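Local coordinates for protein malic enzyme (PDB 3NV9) that probably catalyses the oxidative decarboxylation of malate to pyruvate with NADP or NAD, as malic enzymes do, and forms a deeply entangled dimer, at residues Q23-K28 with G351-Q356; E337-E340 with I345-T348. All blocks are in the same frame, centred on the assembly; numbering follows the deposited sequence.

Contact 1. Residues Q23-K28 with G351-Q356. With NA (sodium ion), chain J.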
loop_
_atom_site.group_PDB
_atom_site.type_symbol
_atom_site.label_atom_id
_atom_site.label_comp_id
_atom_site.label_asym_id
_atom_site.label_seq_id
_atom_site.Cartn_x
_atom_site.Cartn_y
_atom_site.Cartn_z
ATOM N N GLN A 23 -36.397 10.524 15.453
ATOM C CA GLN A 23 -36.265 10.828 14.039
ATOM C C GLN A 23 -34.952 11.562 13.695
ATOM O O GLN A 23 -34.265 11.187 12.730
ATOM C CB GLN A 23 -37.456 11.646 13.511
ATOM C CG GLN A 23 -38.824 10.907 13.459
ATOM C CD GLN A 23 -39.986 11.884 13.094
ATOM O OE1 GLN A 23 -40.081 12.942 13.692
ATOM N NE2 GLN A 23 -40.813 11.538 12.074
ATOM N N ARG A 24 -34.626 12.605 14.452
ATOM C CA ARG A 24 -33.443 13.403 14.172
ATOM C C ARG A 24 -32.176 12.523 14.274
ATOM O O ARG A 24 -31.366 12.499 13.337
ATOM C CB ARG A 24 -33.408 14.677 15.044
ATOM C CG ARG A 24 -32.032 15.363 15.153
ATOM C CD ARG A 24 -32.092 16.725 15.900
ATOM N NE ARG A 24 -33.064 17.595 15.271
ATOM C CZ ARG A 24 -32.754 18.592 14.446
ATOM N NH1 ARG A 24 -31.487 18.871 14.149
ATOM N NH2 ARG A 24 -33.721 19.311 13.908
ATOM N N ALA A 25 -32.044 11.759 15.366
ATOM C CA ALA A 25 -30.924 10.818 15.515
ATOM C C ALA A 25 -30.851 9.773 14.403
ATOM O O ALA A 25 -29.775 9.479 13.866
ATOM C CB ALA A 25 -30.917 10.135 16.906
ATOM N N VAL A 26 -31.998 9.202 14.050
ATOM C CA VAL A 26 -32.019 8.154 13.031
ATOM C C VAL A 26 -31.668 8.789 11.710
ATOM O O VAL A 26 -30.894 8.210 10.979
ATOM C CB VAL A 26 -33.394 7.443 12.951
ATOM C CG1 VAL A 26 -33.504 6.529 11.670
ATOM C CG2 VAL A 26 -33.612 6.619 14.210
ATOM N N ALA A 27 -32.206 9.977 11.412
ATOM C CA ALA A 27 -31.955 10.667 10.131
ATOM C C ALA A 27 -30.516 11.084 9.967
ATOM O O ALA A 27 -30.013 11.020 8.864
ATOM C CB ALA A 27 -32.865 11.874 9.898
ATOM N N LYS A 28 -29.835 11.468 11.034
ATOM C CA LYS A 28 -28.386 11.683 10.913
ATOM C C LYS A 28 -27.640 10.422 10.512
ATOM O O LYS A 28 -26.679 10.484 9.724
ATOM C CB LYS A 28 -27.799 12.195 12.209
ATOM C CG LYS A 28 -28.156 13.658 12.460
ATOM C CD LYS A 28 -28.037 14.031 13.964
ATOM C CE LYS A 28 -26.573 14.083 14.406
ATOM N NZ LYS A 28 -26.459 14.633 15.791
ATOM N N GLY A 351 -18.584 11.343 15.096
ATOM C CA GLY A 351 -18.344 12.789 14.996
ATOM C C GLY A 351 -19.563 13.647 14.739
ATOM O O GLY A 351 -19.443 14.856 14.555
ATOM N N ASP A 352 -20.759 13.035 14.693
ATOM C CA ASP A 352 -21.961 13.823 14.508
ATOM C C ASP A 352 -22.709 14.096 15.805
ATOM O O ASP A 352 -23.805 14.729 15.784
ATOM C CB ASP A 352 -22.867 13.269 13.405
ATOM C CG ASP A 352 -23.384 11.866 13.704
ATOM O OD1 ASP A 352 -22.666 10.986 14.227
ATOM O OD2 ASP A 352 -24.536 11.631 13.335
ATOM N N PHE A 353 -22.118 13.640 16.909
ATOM C CA PHE A 353 -22.576 13.956 18.272
ATOM C C PHE A 353 -21.413 14.548 18.999
ATOM O O PHE A 353 -20.288 14.280 18.636
ATOM C CB PHE A 353 -23.044 12.704 19.042
ATOM C CG PHE A 353 -24.273 12.093 18.469
ATOM C CD1 PHE A 353 -25.457 12.813 18.412
ATOM C CD2 PHE A 353 -24.242 10.796 17.930
ATOM C CE1 PHE A 353 -26.634 12.256 17.793
ATOM C CE2 PHE A 353 -25.417 10.203 17.324
ATOM C CZ PHE A 353 -26.620 10.944 17.275
ATOM N N PRO A 354 -21.672 15.352 20.038
ATOM C CA PRO A 354 -20.552 15.807 20.876
ATOM C C PRO A 354 -19.716 14.675 21.492
ATOM O O PRO A 354 -20.198 13.544 21.645
ATOM C CB PRO A 354 -21.267 16.592 22.004
ATOM C CG PRO A 354 -22.531 17.179 21.271
ATOM C CD PRO A 354 -22.960 15.977 20.432
ATOM N N ASN A 355 -18.470 15.015 21.827
ATOM C CA ASN A 355 -17.562 14.209 22.635
ATOM C C ASN A 355 -17.230 12.915 21.917
ATOM O O ASN A 355 -17.591 11.831 22.354
ATOM C CB ASN A 355 -18.139 13.955 24.051
ATOM C CG ASN A 355 -18.450 15.271 24.835
ATOM O OD1 ASN A 355 -17.647 16.223 24.855
ATOM N ND2 ASN A 355 -19.592 15.287 25.523
ATOM N N GLN A 356 -16.564 13.033 20.770
ATOM C CA GLN A 356 -16.234 11.837 19.985
ATOM C C GLN A 356 -15.042 11.179 20.604
ATOM O O GLN A 356 -13.895 11.655 20.461
ATOM C CB GLN A 356 -15.964 12.119 18.501
ATOM C CG GLN A 356 -15.526 10.816 17.757
ATOM C CD GLN A 356 -15.471 10.941 16.238
ATOM O OE1 GLN A 356 -15.690 9.958 15.512
ATOM N NE2 GLN A 356 -15.207 12.137 15.752
HETATM NA NA NA J . -19.655 11.451 19.958
#

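Contact 2. Residues E337-E340 with I345-T348. With NA (sodium ion), chain J.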
loop_
_atom_site.group_PDB
_atom_site.type_symbol
_atom_site.label_atom_id
_atom_site.label_comp_id
_atom_site.label_asym_id
_atom_site.label_seq_id
_atom_site.Cartn_x
_atom_site.Cartn_y
_atom_site.Cartn_z
ATOM N N GLU A 337 -31.144 10.486 24.777
ATOM C CA GLU A 337 -31.821 9.485 25.669
ATOM C C GLU A 337 -31.064 9.420 26.971
ATOM O O GLU A 337 -31.688 9.426 28.017
ATOM C CB GLU A 337 -31.852 8.073 25.089
ATOM C CG GLU A 337 -32.552 7.944 23.772
ATOM C CD GLU A 337 -32.540 6.509 23.278
ATOM O OE1 GLU A 337 -31.602 6.169 22.496
ATOM O OE2 GLU A 337 -33.442 5.716 23.696
ATOM N N ALA A 338 -29.717 9.352 26.892
ATOM C CA ALA A 338 -28.847 9.386 28.088
ATOM C C ALA A 338 -28.947 10.702 28.890
ATOM O O ALA A 338 -28.919 10.679 30.115
ATOM C CB ALA A 338 -27.358 9.048 27.741
ATOM N N LYS A 339 -29.096 11.831 28.203
ATOM C CA LYS A 339 -29.305 13.133 28.877
ATOM C C LYS A 339 -30.659 13.189 29.618
ATOM O O LYS A 339 -30.733 13.607 30.779
ATOM C CB LYS A 339 -29.164 14.291 27.885
ATOM C CG LYS A 339 -27.715 14.625 27.488
ATOM C CD LYS A 339 -27.023 15.568 28.492
ATOM C CE LYS A 339 -25.485 15.551 28.319
ATOM N NZ LYS A 339 -25.073 16.391 27.138
ATOM N N GLU A 340 -31.721 12.751 28.935
ATOM C CA GLU A 340 -33.059 12.731 29.486
ATOM C C GLU A 340 -33.054 11.900 30.738
ATOM O O GLU A 340 -33.772 12.196 31.647
ATOM C CB GLU A 340 -34.015 12.077 28.494
ATOM C CG GLU A 340 -34.619 13.034 27.507
ATOM C CD GLU A 340 -35.501 12.359 26.462
ATOM O OE1 GLU A 340 -35.453 11.083 26.296
ATOM O OE2 GLU A 340 -36.232 13.151 25.797
ATOM N N ILE A 345 -22.356 14.006 31.279
ATOM C CA ILE A 345 -21.403 13.892 30.175
ATOM C C ILE A 345 -21.670 12.573 29.456
ATOM O O ILE A 345 -21.778 11.511 30.100
ATOM C CB ILE A 345 -19.960 13.927 30.692
ATOM C CG1 ILE A 345 -19.621 15.304 31.284
ATOM C CG2 ILE A 345 -18.938 13.497 29.636
ATOM C CD1 ILE A 345 -18.423 15.273 32.169
ATOM N N VAL A 346 -21.801 12.660 28.133
ATOM C CA VAL A 346 -22.030 11.494 27.256
ATOM C C VAL A 346 -21.090 11.573 26.056
ATOM O O VAL A 346 -21.008 12.622 25.372
ATOM C CB VAL A 346 -23.506 11.462 26.692
ATOM C CG1 VAL A 346 -23.775 10.159 25.913
ATOM C CG2 VAL A 346 -24.533 11.622 27.797
ATOM N N ALA A 347 -20.388 10.470 25.809
ATOM C CA ALA A 347 -19.545 10.324 24.637
ATOM C C ALA A 347 -20.051 9.184 23.779
ATOM O O ALA A 347 -20.562 8.177 24.303
ATOM C CB ALA A 347 -18.155 9.998 25.041
ATOM N N THR A 348 -19.851 9.316 22.471
ATOM C CA THR A 348 -20.017 8.205 21.530
ATOM C C THR A 348 -18.782 8.091 20.642
ATOM O O THR A 348 -17.833 8.874 20.749
ATOM C CB THR A 348 -21.318 8.342 20.632
ATOM O OG1 THR A 348 -21.097 9.220 19.548
ATOM C CG2 THR A 348 -22.502 8.837 21.387
HETATM NA NA NA J . -19.655 11.451 19.958
HETATM O O HOH W 1 -22.408 15.369 26.960
#

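Contact 1. Residues Q23-K28 with G351-Q356
K28 reaches out from helix 21-43 to the loop that follows the edge strand 345-348 of the Rossmann-type nucleotide-binding domain, and its ammonium grips the main chain there. The bond runs from K28 NZ to D352 O at 2.7 Å. It is not straight onto the oxygen: the C=O...N angle is 148°, and the nitrogen is tilted 32° from the carbonyl plane. The lysine's CG lies anti to its own carbonyl carbon, and a bend at chi3 (71°) then turns the last two atoms toward the loop. A long, flexible residue suits this place, since the CA atoms of K28 and D352 are 7.7 Å apart. On the way the aliphatic part passes the aspartate, with K28 CE 3.4 Å from D352 OD2. The two charges are close without pairing: K28 NZ is 4.3 Å from D352 OD2, beyond a salt bridge. D352 is salt-bridged to R350, and K28 to E12. The nearby carboxylates would nevertheless probably help to keep the lysine protonated in this buried setting. F353 comes from the loop side. Its ring extends toward the helix, where K28 NZ lies 3.1 Å from F353 CE1, oblique to the ring. A25, a turn earlier in the helix, meets the same ring at its edge, near the ring plane; a small methyl fits here, and it also touches Y334. Beyond F353 the loop turns to present a main-chain oxygen to a sodium ion, which T348 and R350 also bind. The lysine thus ties helix 21-43 to a loop that folds round a cation, and the sodium sits 2.7 Å from P354 O.

Contact 2. Residues E337-E340 with I345-T348
Helix 335-340 and strand 345-348 come closest at A338 and V346, whose CA atoms are 7.2 Å apart, both directing their CB toward the opposite segment. This is a helix-on-strand contact in a beta-alpha-beta unit of the Rossmann-type domain. The methyl of A338 lies against the fork of V346, with A338 CB 3.8 Å from V346 CG2 and 4.2 Å from V346 CG1. The valine has CG1 anti to its backbone N (chi1 -173°) and CG2 anti to its carbonyl carbon, which presents both branches to the helix. Alanine's small side chain suits the close approach of helix and sheet, while a beta-branched residue both suits an extended strand and gives a broad apolar surface. K339 supplies the other half of the contact. Its chain, bent at chi2 (-85°) and again at chi4, runs past the valine in the opposite direction, bringing K339 CE to 4.1 Å from V346 CG2. The methylenes thereby extend the apolar patch, and the ammonium goes on to a water and to D402. The water accepts hydrogen bonds from K339 NZ at 2.9 Å and from V346 N at 3.0 Å, so a buried edge-strand amide is satisfied through solvent; with D402 the lysine forms a salt bridge. Two residues on from V346, T348 binds the sodium ion through T348 OG1 at 2.7 Å. I345 points away from the helix and packs on A209, L212 and V213 of helix 193-213. The strand is therefore flanked by helix 335-340 and helix 193-213, and it runs parallel to strand 322-325, where backbone hydrogen bonds pair I345 with P321 and V323, and A347 with V323 and C325.

How the contacts relate
After the short helix 11-14 the chain forms helix 21-43, whose residues 23-28 wait for a partner more than 300 residues later. It then builds most of the fold, including strand 322-325, before helix 335-340. Contact 2 closes a short loop of four residues between that helix and strand 345-348, and it is nested inside the long loop that contact 1 closes at 351-356. The two centres lie about 11 Å apart. They are joined directly: N355 ND2 probably hydrogen-bonds to V346 O, and both second segments bind the same sodium ion. Together they link helix 21-43 to the edge of the nucleotide-binding sheet.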